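Local coordinates for protein ForH (Streptomyces kaniharaensis, PDB 6NKO) that probably takes part in formycin A biosynthesis and is related to the IMP cyclohydrolase part of the bifunctional purine-pathway enzyme, although its reaction is not established, at residues A[21-26]-A[112-117]; A[29-34]-A[161-166]; A[46-51]-A[65-70]; A[117-122]-A[141-146]; A[155-160]-A[185-190]. One frame throughout, in Å; residues are numbered along the deposited sequence.

Contact 1: residues A[21-26]-A[112-117]; sequences MLAVLA and IDLVCN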
# COMPACT_ATOMS: atom_id res chain seq x y z
N MET A 21 4.56 -15.32 -4.20
CA MET A 21 4.56 -13.96 -3.65
C MET A 21 3.74 -12.94 -4.44
O MET A 21 3.49 -13.07 -5.64
CB MET A 21 5.99 -13.41 -3.51
CG MET A 21 6.65 -13.86 -2.24
SD MET A 21 7.62 -15.34 -2.51
CE MET A 21 7.10 -16.31 -1.10
N LEU A 22 3.36 -11.87 -3.72
CA LEU A 22 2.44 -10.84 -4.19
C LEU A 22 2.67 -9.52 -3.46
O LEU A 22 2.70 -9.49 -2.22
CB LEU A 22 0.99 -11.29 -4.01
CG LEU A 22 -0.14 -10.30 -4.27
CD1 LEU A 22 -0.03 -9.72 -5.67
CD2 LEU A 22 -1.50 -10.95 -4.09
N ALA A 23 2.80 -8.43 -4.22
CA ALA A 23 2.92 -7.07 -3.71
C ALA A 23 1.78 -6.20 -4.23
O ALA A 23 1.32 -6.40 -5.36
CB ALA A 23 4.25 -6.43 -4.11
N VAL A 24 1.34 -5.24 -3.42
CA VAL A 24 0.31 -4.28 -3.80
C VAL A 24 0.92 -2.89 -3.77
O VAL A 24 1.38 -2.43 -2.72
CB VAL A 24 -0.92 -4.36 -2.88
CG1 VAL A 24 -1.97 -3.33 -3.29
CG2 VAL A 24 -1.51 -5.76 -2.90
N LEU A 25 0.92 -2.21 -4.92
CA LEU A 25 1.52 -0.89 -5.07
C LEU A 25 0.41 0.14 -5.22
O LEU A 25 -0.23 0.22 -6.28
CB LEU A 25 2.47 -0.86 -6.27
CG LEU A 25 3.95 -1.19 -6.07
CD1 LEU A 25 4.15 -2.33 -5.09
CD2 LEU A 25 4.61 -1.51 -7.40
N ALA A 26 0.17 0.92 -4.16
CA ALA A 26 -0.89 1.94 -4.15
C ALA A 26 -0.27 3.28 -3.74
O ALA A 26 -0.56 3.80 -2.66
CB ALA A 26 -2.02 1.54 -3.20
N ILE A 112 -0.76 -11.26 0.91
CA ILE A 112 -0.10 -10.09 0.36
C ILE A 112 1.16 -9.85 1.19
O ILE A 112 1.08 -9.52 2.38
CB ILE A 112 -1.03 -8.86 0.36
CG1 ILE A 112 -2.09 -9.00 -0.73
CG2 ILE A 112 -0.22 -7.59 0.15
CD1 ILE A 112 -3.31 -8.13 -0.52
N ASP A 113 2.32 -10.02 0.57
CA ASP A 113 3.59 -9.95 1.28
C ASP A 113 4.15 -8.54 1.40
O ASP A 113 5.00 -8.31 2.26
CB ASP A 113 4.62 -10.85 0.60
CG ASP A 113 4.09 -12.24 0.33
OD1 ASP A 113 4.13 -13.09 1.25
OD2 ASP A 113 3.63 -12.49 -0.80
N LEU A 114 3.69 -7.61 0.57
CA LEU A 114 4.24 -6.26 0.58
C LEU A 114 3.15 -5.27 0.21
O LEU A 114 2.41 -5.48 -0.75
CB LEU A 114 5.41 -6.14 -0.40
CG LEU A 114 6.22 -4.84 -0.36
CD1 LEU A 114 7.71 -5.14 -0.46
CD2 LEU A 114 5.78 -3.89 -1.47
N VAL A 115 3.06 -4.19 0.99
CA VAL A 115 2.13 -3.10 0.74
C VAL A 115 2.93 -1.82 0.59
O VAL A 115 3.78 -1.51 1.43
CB VAL A 115 1.08 -2.97 1.86
CG1 VAL A 115 0.27 -1.69 1.70
CG2 VAL A 115 0.17 -4.18 1.88
N CYS A 116 2.65 -1.07 -0.48
CA CYS A 116 3.28 0.21 -0.76
C CYS A 116 2.19 1.26 -0.91
O CYS A 116 1.35 1.14 -1.81
CB CYS A 116 4.14 0.13 -2.02
SG CYS A 116 5.60 1.16 -1.98
N ASN A 117 2.20 2.28 -0.05
CA ASN A 117 1.12 3.26 -0.03
C ASN A 117 1.67 4.66 0.21
O ASN A 117 2.37 4.89 1.20
CB ASN A 117 0.08 2.90 1.04
CG ASN A 117 -1.09 3.86 1.06
OD1 ASN A 117 -1.47 4.38 2.11
ND2 ASN A 117 -1.68 4.11 -0.11

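Contact 2: residues A[29-34]-A[161-166]; sequences DKRNIE and DPDDYD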
# COMPACT_ATOMS: atom_id res chain seq x y z
N ASP A 29 2.79 9.29 -4.74
CA ASP A 29 4.14 9.73 -5.06
C ASP A 29 4.84 8.59 -5.80
O ASP A 29 5.14 7.55 -5.21
CB ASP A 29 4.88 10.10 -3.78
CG ASP A 29 6.32 10.52 -4.03
OD1 ASP A 29 6.70 10.72 -5.20
OD2 ASP A 29 7.07 10.65 -3.04
N LYS A 30 5.09 8.78 -7.09
CA LYS A 30 5.60 7.72 -7.95
C LYS A 30 7.12 7.59 -7.92
O LYS A 30 7.66 6.76 -8.65
CB LYS A 30 5.15 7.94 -9.39
CG LYS A 30 3.74 8.49 -9.53
CD LYS A 30 2.72 7.38 -9.62
CE LYS A 30 1.35 7.87 -9.20
NZ LYS A 30 0.27 7.06 -9.81
N ARG A 31 7.81 8.37 -7.09
CA ARG A 31 9.27 8.33 -7.09
C ARG A 31 9.76 6.96 -6.65
O ARG A 31 9.32 6.42 -5.63
CB ARG A 31 9.82 9.42 -6.17
CG ARG A 31 11.29 9.24 -5.81
CD ARG A 31 11.93 10.55 -5.38
NE ARG A 31 11.71 10.83 -3.96
CZ ARG A 31 12.40 10.27 -2.97
NH1 ARG A 31 13.38 9.41 -3.24
NH2 ARG A 31 12.13 10.58 -1.71
N ASN A 32 10.67 6.39 -7.45
CA ASN A 32 11.31 5.09 -7.23
C ASN A 32 10.35 3.91 -7.36
O ASN A 32 10.73 2.78 -7.01
CB ASN A 32 12.00 5.01 -5.86
CG ASN A 32 13.10 6.03 -5.70
OD1 ASN A 32 13.56 6.62 -6.68
ND2 ASN A 32 13.54 6.25 -4.46
N ILE A 33 9.13 4.12 -7.86
CA ILE A 33 8.17 3.02 -7.91
C ILE A 33 8.52 2.03 -9.01
O ILE A 33 8.19 0.84 -8.92
CB ILE A 33 6.74 3.56 -8.05
CG1 ILE A 33 5.73 2.54 -7.52
CG2 ILE A 33 6.42 3.89 -9.51
CD1 ILE A 33 6.07 2.00 -6.14
N GLU A 34 9.19 2.49 -10.07
CA GLU A 34 9.51 1.61 -11.19
C GLU A 34 10.67 0.66 -10.87
O GLU A 34 10.58 -0.53 -11.18
CB GLU A 34 9.81 2.41 -12.46
CG GLU A 34 9.97 1.54 -13.70
CD GLU A 34 10.20 2.34 -14.96
OE1 GLU A 34 10.12 3.58 -14.90
OE2 GLU A 34 10.46 1.72 -16.02
N ASP A 161 7.78 5.43 2.52
CA ASP A 161 8.81 6.36 2.09
C ASP A 161 9.58 5.79 0.90
O ASP A 161 10.19 4.72 1.03
CB ASP A 161 9.76 6.66 3.25
CG ASP A 161 10.72 7.79 2.95
OD1 ASP A 161 10.60 8.43 1.89
OD2 ASP A 161 11.61 8.05 3.79
N PRO A 162 9.59 6.46 -0.26
CA PRO A 162 10.36 5.95 -1.41
C PRO A 162 11.85 5.81 -1.15
O PRO A 162 12.55 5.22 -1.98
CB PRO A 162 10.07 6.98 -2.51
CG PRO A 162 8.77 7.61 -2.11
CD PRO A 162 8.78 7.63 -0.61
N ASP A 163 12.37 6.35 -0.04
CA ASP A 163 13.78 6.16 0.30
C ASP A 163 14.06 4.81 0.94
O ASP A 163 15.23 4.46 1.13
CB ASP A 163 14.24 7.28 1.23
CG ASP A 163 14.34 8.62 0.53
OD1 ASP A 163 14.63 8.64 -0.69
OD2 ASP A 163 14.12 9.66 1.19
N ASP A 164 13.02 4.05 1.28
CA ASP A 164 13.18 2.71 1.83
C ASP A 164 13.08 1.61 0.78
O ASP A 164 13.29 0.44 1.11
CB ASP A 164 12.13 2.46 2.92
CG ASP A 164 12.25 3.43 4.09
OD1 ASP A 164 13.39 3.76 4.47
OD2 ASP A 164 11.21 3.85 4.63
N TYR A 165 12.77 1.96 -0.47
CA TYR A 165 12.51 0.95 -1.49
C TYR A 165 13.75 0.12 -1.77
O TYR A 165 13.68 -1.12 -1.85
CB TYR A 165 12.02 1.61 -2.78
CG TYR A 165 10.65 2.24 -2.74
CD1 TYR A 165 9.92 2.31 -1.55
CD2 TYR A 165 10.08 2.78 -3.88
CE1 TYR A 165 8.67 2.89 -1.52
CE2 TYR A 165 8.83 3.36 -3.86
CZ TYR A 165 8.13 3.42 -2.67
OH TYR A 165 6.88 4.00 -2.64
N ASP A 166 14.91 0.78 -1.92
CA ASP A 166 16.10 0.09 -2.39
C ASP A 166 16.58 -0.95 -1.38
O ASP A 166 16.88 -2.10 -1.75
CB ASP A 166 17.21 1.10 -2.68
CG ASP A 166 18.26 0.56 -3.63
OD1 ASP A 166 17.89 -0.20 -4.56
OD2 ASP A 166 19.45 0.87 -3.45
O HOH W 1 6.76 5.61 -4.79

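Contact 3: residues A[46-51]-A[65-70]; sequences RVAATE and ERIADL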
# COMPACT_ATOMS: atom_id res chain seq x y z
N ARG A 46 4.45 -11.46 -7.92
CA ARG A 46 3.31 -10.85 -8.60
C ARG A 46 3.15 -9.44 -8.07
O ARG A 46 3.17 -9.22 -6.85
CB ARG A 46 2.04 -11.67 -8.38
CG ARG A 46 1.98 -12.94 -9.21
CD ARG A 46 0.70 -13.70 -8.95
NE ARG A 46 -0.45 -12.81 -8.84
CZ ARG A 46 -1.42 -12.96 -7.94
NH1 ARG A 46 -1.39 -13.96 -7.08
NH2 ARG A 46 -2.43 -12.10 -7.91
N VAL A 47 3.02 -8.48 -8.98
CA VAL A 47 2.94 -7.07 -8.62
C VAL A 47 1.60 -6.53 -9.10
O VAL A 47 1.31 -6.55 -10.30
CB VAL A 47 4.11 -6.27 -9.22
CG1 VAL A 47 3.95 -4.78 -8.93
CG2 VAL A 47 5.43 -6.78 -8.67
N ALA A 48 0.79 -6.06 -8.16
CA ALA A 48 -0.52 -5.50 -8.45
C ALA A 48 -0.57 -4.06 -7.97
O ALA A 48 0.00 -3.72 -6.93
CB ALA A 48 -1.63 -6.32 -7.79
N ALA A 49 -1.24 -3.20 -8.74
CA ALA A 49 -1.19 -1.77 -8.51
C ALA A 49 -2.58 -1.15 -8.61
O ALA A 49 -3.47 -1.67 -9.29
CB ALA A 49 -0.26 -1.08 -9.51
N THR A 50 -2.75 -0.03 -7.92
CA THR A 50 -3.96 0.78 -8.06
C THR A 50 -3.90 1.57 -9.36
O THR A 50 -2.99 1.41 -10.18
CB THR A 50 -4.13 1.71 -6.86
OG1 THR A 50 -2.90 2.39 -6.60
CG2 THR A 50 -4.56 0.93 -5.63
N GLU A 51 -4.88 2.46 -9.54
CA GLU A 51 -5.15 3.03 -10.85
C GLU A 51 -3.96 3.82 -11.39
O GLU A 51 -3.53 3.62 -12.54
CB GLU A 51 -6.42 3.89 -10.79
CG GLU A 51 -6.31 5.18 -9.99
CD GLU A 51 -6.48 4.98 -8.49
OE1 GLU A 51 -6.90 3.88 -8.06
OE2 GLU A 51 -6.17 5.92 -7.73
N GLU A 65 -0.29 -6.23 -12.52
CA GLU A 65 -1.70 -6.58 -12.56
C GLU A 65 -2.52 -5.46 -11.95
O GLU A 65 -2.02 -4.67 -11.14
CB GLU A 65 -1.95 -7.90 -11.82
CG GLU A 65 -1.29 -9.11 -12.49
CD GLU A 65 -1.18 -10.31 -11.58
OE1 GLU A 65 -2.19 -11.02 -11.39
OE2 GLU A 65 -0.07 -10.57 -11.05
N ARG A 66 -3.77 -5.37 -12.36
CA ARG A 66 -4.67 -4.35 -11.85
C ARG A 66 -5.27 -4.81 -10.52
O ARG A 66 -5.99 -5.81 -10.48
CB ARG A 66 -5.78 -4.07 -12.86
CG ARG A 66 -5.74 -2.68 -13.46
CD ARG A 66 -7.10 -2.29 -14.01
NE ARG A 66 -7.06 -1.03 -14.74
CZ ARG A 66 -6.90 -0.93 -16.06
NH1 ARG A 66 -6.76 -2.03 -16.79
NH2 ARG A 66 -6.88 0.26 -16.64
N ILE A 67 -4.97 -4.07 -9.44
CA ILE A 67 -5.53 -4.40 -8.13
C ILE A 67 -7.05 -4.29 -8.13
O ILE A 67 -7.70 -4.80 -7.22
CB ILE A 67 -4.94 -3.48 -7.04
CG1 ILE A 67 -5.02 -4.15 -5.67
CG2 ILE A 67 -5.71 -2.18 -6.97
CD1 ILE A 67 -4.28 -5.45 -5.56
N ALA A 68 -7.63 -3.60 -9.10
CA ALA A 68 -9.08 -3.53 -9.18
C ALA A 68 -9.67 -4.88 -9.58
O ALA A 68 -10.38 -5.52 -8.78
CB ALA A 68 -9.51 -2.42 -10.14
N ASP A 69 -9.43 -5.31 -10.82
CA ASP A 69 -9.95 -6.60 -11.26
C ASP A 69 -9.47 -7.74 -10.37
O ASP A 69 -10.20 -8.70 -10.12
CB ASP A 69 -9.50 -6.82 -12.71
CG ASP A 69 -9.70 -5.58 -13.58
OD1 ASP A 69 -10.64 -4.78 -13.34
OD2 ASP A 69 -8.89 -5.37 -14.51
N LEU A 70 -8.25 -7.63 -9.87
CA LEU A 70 -7.64 -8.65 -9.02
C LEU A 70 -8.07 -8.40 -7.59
O LEU A 70 -7.60 -7.45 -6.98
CB LEU A 70 -6.12 -8.58 -9.10
CG LEU A 70 -5.22 -9.66 -8.52
CD1 LEU A 70 -4.74 -10.55 -9.64
CD2 LEU A 70 -4.04 -9.02 -7.82
O HOH W 2 2.10 -9.32 -11.77

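Contact 4: residues A[117-122]-A[141-146]; sequences NNYYLL and GGPAML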
# COMPACT_ATOMS: atom_id res chain seq x y z
N ASN A 117 2.20 2.28 -0.05
CA ASN A 117 1.12 3.26 -0.03
C ASN A 117 1.67 4.66 0.21
O ASN A 117 2.37 4.89 1.20
CB ASN A 117 0.08 2.90 1.04
CG ASN A 117 -1.09 3.86 1.06
OD1 ASN A 117 -1.47 4.38 2.11
ND2 ASN A 117 -1.68 4.11 -0.11
N ASN A 118 1.34 5.58 -0.70
CA ASN A 118 1.80 6.97 -0.67
C ASN A 118 0.60 7.90 -0.75
O ASN A 118 -0.48 7.51 -1.21
CB ASN A 118 2.75 7.28 -1.84
CG ASN A 118 4.17 6.89 -1.56
OD1 ASN A 118 4.97 6.70 -2.48
ND2 ASN A 118 4.50 6.75 -0.29
N TYR A 119 0.80 9.15 -0.34
CA TYR A 119 -0.26 10.15 -0.37
C TYR A 119 0.11 11.34 -1.25
O TYR A 119 1.28 11.70 -1.38
CB TYR A 119 -0.58 10.65 1.04
CG TYR A 119 -0.65 9.53 2.03
CD1 TYR A 119 -1.46 8.43 1.79
CD2 TYR A 119 0.09 9.56 3.20
CE1 TYR A 119 -1.53 7.39 2.69
CE2 TYR A 119 0.03 8.53 4.10
CZ TYR A 119 -0.79 7.44 3.84
OH TYR A 119 -0.87 6.41 4.74
N TYR A 120 -0.92 11.93 -1.85
CA TYR A 120 -0.74 13.14 -2.64
C TYR A 120 -0.34 14.31 -1.75
O TYR A 120 -0.55 14.30 -0.53
CB TYR A 120 -2.03 13.48 -3.39
CG TYR A 120 -2.33 12.57 -4.55
CD1 TYR A 120 -1.53 12.58 -5.69
CD2 TYR A 120 -3.40 11.68 -4.52
CE1 TYR A 120 -1.79 11.74 -6.76
CE2 TYR A 120 -3.67 10.84 -5.58
CZ TYR A 120 -2.86 10.88 -6.70
OH TYR A 120 -3.13 10.04 -7.76
N LEU A 121 0.23 15.34 -2.37
CA LEU A 121 0.63 16.54 -1.65
C LEU A 121 -0.61 17.32 -1.22
O LEU A 121 -1.53 17.54 -2.01
CB LEU A 121 1.52 17.41 -2.52
CG LEU A 121 2.91 16.85 -2.86
CD1 LEU A 121 3.58 17.72 -3.91
CD2 LEU A 121 3.77 16.75 -1.62
N LEU A 122 -0.62 17.75 0.04
CA LEU A 122 -1.78 18.51 0.48
C LEU A 122 -1.47 20.00 0.52
O LEU A 122 -0.33 20.40 0.79
CB LEU A 122 -2.25 18.06 1.86
CG LEU A 122 -2.70 16.60 1.98
CD1 LEU A 122 -2.44 16.09 3.39
CD2 LEU A 122 -4.16 16.44 1.60
N GLY A 141 -8.79 3.75 1.53
CA GLY A 141 -8.39 2.36 1.46
C GLY A 141 -6.89 2.15 1.54
O GLY A 141 -6.43 1.10 2.01
N GLY A 142 -6.12 3.14 1.10
CA GLY A 142 -4.67 3.05 1.13
C GLY A 142 -4.11 2.88 2.53
O GLY A 142 -3.48 1.86 2.84
N PRO A 143 -4.33 3.87 3.39
CA PRO A 143 -3.86 3.73 4.78
C PRO A 143 -4.45 2.52 5.50
O PRO A 143 -3.81 2.00 6.42
CB PRO A 143 -4.30 5.04 5.45
CG PRO A 143 -5.10 5.79 4.43
CD PRO A 143 -4.75 5.25 3.09
N ALA A 144 -5.63 2.05 5.10
CA ALA A 144 -6.14 0.81 5.68
C ALA A 144 -5.22 -0.36 5.35
O ALA A 144 -4.96 -1.21 6.20
CB ALA A 144 -7.56 0.54 5.18
N MET A 145 -4.71 -0.41 4.11
CA MET A 145 -3.76 -1.45 3.75
C MET A 145 -2.42 -1.25 4.46
O MET A 145 -1.80 -2.22 4.90
CB MET A 145 -3.55 -1.47 2.23
CG MET A 145 -4.78 -1.84 1.42
SD MET A 145 -4.36 -2.26 -0.29
CE MET A 145 -4.04 -0.63 -0.97
N LEU A 146 -1.97 0.01 4.57
CA LEU A 146 -0.65 0.27 5.14
C LEU A 146 -0.64 0.07 6.65
O LEU A 146 0.29 -0.53 7.20
CB LEU A 146 -0.19 1.68 4.78
CG LEU A 146 1.13 2.12 5.42
CD1 LEU A 146 2.29 1.36 4.81
CD2 LEU A 146 1.32 3.62 5.28

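Contact 5: residues A[155-160]-A[185-190]; sequences HVIPLS and ERRLAL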
# COMPACT_ATOMS: atom_id res chain seq x y z
N HIS A 155 4.35 -10.62 8.65
CA HIS A 155 3.92 -11.29 7.44
C HIS A 155 3.67 -10.36 6.26
O HIS A 155 3.46 -10.85 5.14
CB HIS A 155 2.65 -12.11 7.71
CG HIS A 155 2.74 -12.95 8.95
ND1 HIS A 155 3.79 -13.81 9.19
CD2 HIS A 155 1.92 -13.05 10.02
CE1 HIS A 155 3.61 -14.41 10.35
NE2 HIS A 155 2.48 -13.97 10.88
N VAL A 156 3.66 -9.04 6.47
CA VAL A 156 3.52 -8.07 5.40
C VAL A 156 4.56 -6.98 5.59
O VAL A 156 4.73 -6.47 6.70
CB VAL A 156 2.11 -7.44 5.35
CG1 VAL A 156 1.86 -6.83 3.98
CG2 VAL A 156 1.04 -8.47 5.68
N ILE A 157 5.26 -6.62 4.52
CA ILE A 157 6.25 -5.56 4.54
C ILE A 157 5.52 -4.23 4.30
O ILE A 157 4.89 -4.07 3.25
CB ILE A 157 7.35 -5.77 3.50
CG1 ILE A 157 8.09 -7.08 3.78
CG2 ILE A 157 8.32 -4.60 3.50
CD1 ILE A 157 8.66 -7.74 2.55
N PRO A 158 5.58 -3.28 5.24
CA PRO A 158 4.88 -2.01 5.05
C PRO A 158 5.80 -0.90 4.57
O PRO A 158 6.64 -0.42 5.34
CB PRO A 158 4.32 -1.70 6.45
CG PRO A 158 5.21 -2.53 7.41
CD PRO A 158 6.16 -3.37 6.59
N LEU A 159 5.66 -0.48 3.32
CA LEU A 159 6.52 0.54 2.73
C LEU A 159 5.72 1.79 2.41
O LEU A 159 4.60 1.70 1.91
CB LEU A 159 7.20 0.02 1.46
CG LEU A 159 8.37 -0.94 1.66
CD1 LEU A 159 8.63 -1.75 0.40
CD2 LEU A 159 9.63 -0.20 2.11
N SER A 160 6.30 2.95 2.69
CA SER A 160 5.67 4.23 2.40
C SER A 160 6.68 5.21 1.81
O SER A 160 6.46 5.75 0.72
CB SER A 160 5.05 4.83 3.67
OG SER A 160 4.21 5.94 3.35
N GLU A 185 13.55 -7.38 12.57
CA GLU A 185 13.99 -6.09 13.09
C GLU A 185 13.73 -4.96 12.10
O GLU A 185 13.33 -3.86 12.49
CB GLU A 185 15.48 -6.17 13.45
CG GLU A 185 15.86 -7.41 14.25
CD GLU A 185 16.28 -8.58 13.36
OE1 GLU A 185 15.56 -9.59 13.32
OE2 GLU A 185 17.34 -8.47 12.70
N ARG A 186 13.96 -5.22 10.81
CA ARG A 186 13.70 -4.20 9.80
C ARG A 186 12.20 -3.98 9.60
O ARG A 186 11.77 -2.86 9.30
CB ARG A 186 14.38 -4.57 8.48
CG ARG A 186 14.13 -3.60 7.34
CD ARG A 186 14.87 -2.28 7.54
NE ARG A 186 14.74 -1.40 6.38
CZ ARG A 186 14.62 -0.08 6.45
NH1 ARG A 186 14.62 0.53 7.63
NH2 ARG A 186 14.51 0.64 5.34
N ARG A 187 11.40 -5.03 9.77
CA ARG A 187 9.96 -4.91 9.56
C ARG A 187 9.32 -4.03 10.63
O ARG A 187 8.43 -3.22 10.32
CB ARG A 187 9.32 -6.30 9.54
CG ARG A 187 9.55 -7.06 8.25
CD ARG A 187 9.47 -8.57 8.46
NE ARG A 187 9.61 -9.29 7.20
CZ ARG A 187 8.61 -9.51 6.35
NH1 ARG A 187 7.39 -9.06 6.62
NH2 ARG A 187 8.83 -10.17 5.22
N LEU A 188 9.75 -4.16 11.88
CA LEU A 188 9.18 -3.34 12.95
C LEU A 188 9.55 -1.87 12.78
O LEU A 188 8.73 -0.99 13.04
CB LEU A 188 9.63 -3.86 14.31
CG LEU A 188 9.55 -2.90 15.50
CD1 LEU A 188 8.11 -2.59 15.87
CD2 LEU A 188 10.30 -3.48 16.69
N ALA A 189 10.78 -1.60 12.33
CA ALA A 189 11.18 -0.22 12.07
C ALA A 189 10.33 0.40 10.97
O ALA A 189 9.94 1.57 11.06
CB ALA A 189 12.66 -0.15 11.72
N LEU A 190 10.04 -0.37 9.91
CA LEU A 190 9.16 0.12 8.86
C LEU A 190 7.73 0.25 9.35
O LEU A 190 7.01 1.16 8.93
CB LEU A 190 9.23 -0.80 7.64
CG LEU A 190 10.49 -0.74 6.78
CD1 LEU A 190 10.51 -1.89 5.79
CD2 LEU A 190 10.59 0.60 6.06
O HOH W 3 6.18 -9.98 3.96
O HOH W 4 7.10 2.10 6.06

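Contact 1: residues A[21-26]-A[112-117]
Ile112 meets the neighbouring strand with both branches: its CG2 lies 3.8 Å from CG2 of Val24, and its CG1 rests 3.9 Å from CD2 of Leu22. Asp113 holds Leu22 twice. Its backbone N donates to Leu22 O (2.9 Å), and its OD2 accepts from Leu22 N (3.0 Å), almost in line with the C-O bond. The carboxylate is turned back beside its own backbone N (chi1 -49°), which brings both to one residue, and the Met21 side chain crosses it at about a right angle, CG near OD2. With Leu114 the parallel ladder begins: Leu114 O takes Val24 N, and the two strand axes run 4.8 Å apart at 3°. This is the centre of the five-stranded parallel sheet of an MGS-like alpha/beta domain. Leu114 CB packs on Ala23 CB on the face covered by helix 33-42, whereas Val115 shares the other face with Val24, against helix 141-151. Cys116 joins Val24 O through its N and Ala26 N through its O, while its CB touches Leu25 CD1 at 3.9 Å. Asn117 adds its side chain: ND2 donates to Ala26 O (2.8 Å), which Asn118 N also approaches, and is hydrogen-bonded to Asp139 OD2.

Contact 2: residues A[29-34]-A[161-166]
Arg31 and Asp163 supply the charged part of this contact. NH1 of Arg31 donates to Asp163 OD1 at 2.9 Å and 161°, with the oxygen in the guanidinium plane; the two flat groups are turned 48° apart, and OD1 is met from above the carboxylate plane. NH2 of Arg31 adds a weak bond to the same OD1 (3.3 Å). A bend at chi3 (85°) lays the guanidinium face against Pro162 CB, which is 4.0 Å from its plane and over its centre. Among neutral polar contacts, Asn32 ND2 donates to Pro162 O at 2.9 Å, keeping the oxygen in the amide plane but coming from above the carbonyl plane. Two local motifs shape residues 29-34: an Asx turn in which Asp29 OD1 accepts from Arg31 N and a type II turn from Lys30 to Ile33. This loop after strand 22-26 meets the loop after strand 157-159 at the C-terminal ends of the parallel strands. A water lies between Tyr165 OH and the carbonyl oxygens of Asp29 and Arg31. Round the Tyr165 ring, Asn32 O lies at the edge, 3.2 Å from CD2; the apolar contact is Ile33 CD1 on CE2 at 3.8 Å.

Contact 3: residues A[46-51]-A[65-70]
Strands 46-49 and 65-66 run parallel, with the CA atoms of Ala48 and Glu65 4.4 Å apart. They are the two strands of a beta-alpha-beta unit whose connection is helix 51-59. Strand 65-66 is an edge strand of the sheet. Three backbone bonds form the short ladder: Glu65 N donates to Val47 O (2.8 Å), Ala49 N donates to Glu65 O, and Ile67 N reaches Ala49 O just as the second chain leaves the strand. Beyond it the chain curls round, tied by Leu70 N to Arg66 O, and brings Leu70 back against the face of the first strand that carries Ala48. Ala48 CB is met by two residues, Ile67 CD1 and Leu70 CD2, each 3.6 Å away. Thr50 and Ile67 lie side by side and point the same way, their CG2 atoms also in contact. At the other end of the contact a salt bridge joins the strands. Arg46 NE donates to Glu65 OE2 at 3.2 Å and 163°, the oxygen using its syn lone pair and lying in the guanidinium plane, although the two groups are turned 45° apart. A water that accepts from Val47 N sits 2.6 Å from the same OE2. At the NH2 end of the guanidinium, near its plane, CD1 of Leu70 lies 3.3 Å from NH2 of Arg46.

Contact 4: residues A[117-122]-A[141-146]
The carboxamide of Asn117 lies against the Gly142-Pro143 peptide, and here the packing is close. OD1 is 3.1 Å from Gly142 C and 3.2 Å from Pro143 N, which has no hydrogen to give, so this is a fit of surfaces. ND2, whose bonds go to Ala26 O and Asp139, passes 3.4 Å from Gly142 CA; the lack of a side chain at Gly142 lets the amide come so near the first turn of the helix. Asn117 CB completes this part on Leu146 CB. Looser contact follows at Tyr119, whose OH stands 3.6 Å from Leu146 CD2 while CE1 is 3.9 Å from Pro143 CD, the ring meeting the proline obliquely. Past it the chain swings away, with Tyr120 and Leu121 exposed. Tyr119 instead continues onto helix 184-212, its OH hydrogen-bonded to Ser198 OG and its ring stacked on Tyr201. Helix 141-151 has neighbours on several sides: Met145 packs on strand 22-26 and helix 86-93, and Leu146 faces helix 184-212.

Contact 5: residues A[155-160]-A[185-190]
The guanidinium of Arg187 carries Ile157 CG1 over one face, 3.2 Å from its plane and displaced toward the rim. At its edge, in plane, lie Val156 N and a water that accepts from Arg187 NH2 (2.9 Å) and gives a weak bond to His155 O. The buried charge is met by further backbone oxygens: NE, NH1 and NH2 bond Val182 O, Phe153 O and Pro179 O respectively. An extended chain from CG to NE (chi3 176°) carries the group from the helix to Ile157 and these carbonyls. A second guanidinium, that of Arg186, whose NE forms a salt bridge with Asp167, has Leu190 CD2 of its own helix 3.9 Å above one face. The framework is alpha-on-beta packing at the edge of a parallel sheet: helix 184-212 passes over the outermost strand 157-159, the local axes 7.9 Å apart and crossing at 41°. Leu190 is the helix's main apolar residue here. Its two methyl carbons meet Leu159 CD2, with CD1 at 4.1 Å, and Pro158 CD and Ile157 CG2 touch it too; its CB also lies 3.5 Å from Pro158 O. Pro158 also rests on helix 141-151. Next to Leu190 a second water joins the two backbones, donating to Pro158 O at 2.7 Å and to Leu190 O at 3.0 Å.

In the fold
One parallel sheet, ordered 65-66, 46-49, 22-26, 114-117, 157-159, links most of these contacts. Contact 1 is its middle pair, contact 3 lies at one edge and contact 5 at the other, their centres about 21 Å apart on opposite sides of the chain's centre. Contact 3 comes within the chain span enclosed by contact 1; contacts 4 and 5 follow in series. Contact 2, whose segments alternate with those of contacts 1 and 5, bridges loops past the C-terminal ends of strands 22-26 and 157-159. Asn117 belongs to both contacts 1 and 4, whose centres are 13 Å apart. Strand 157-159 and helix 184-212, from the C-terminal part, thus join the same sheet and its packing as the earlier strands.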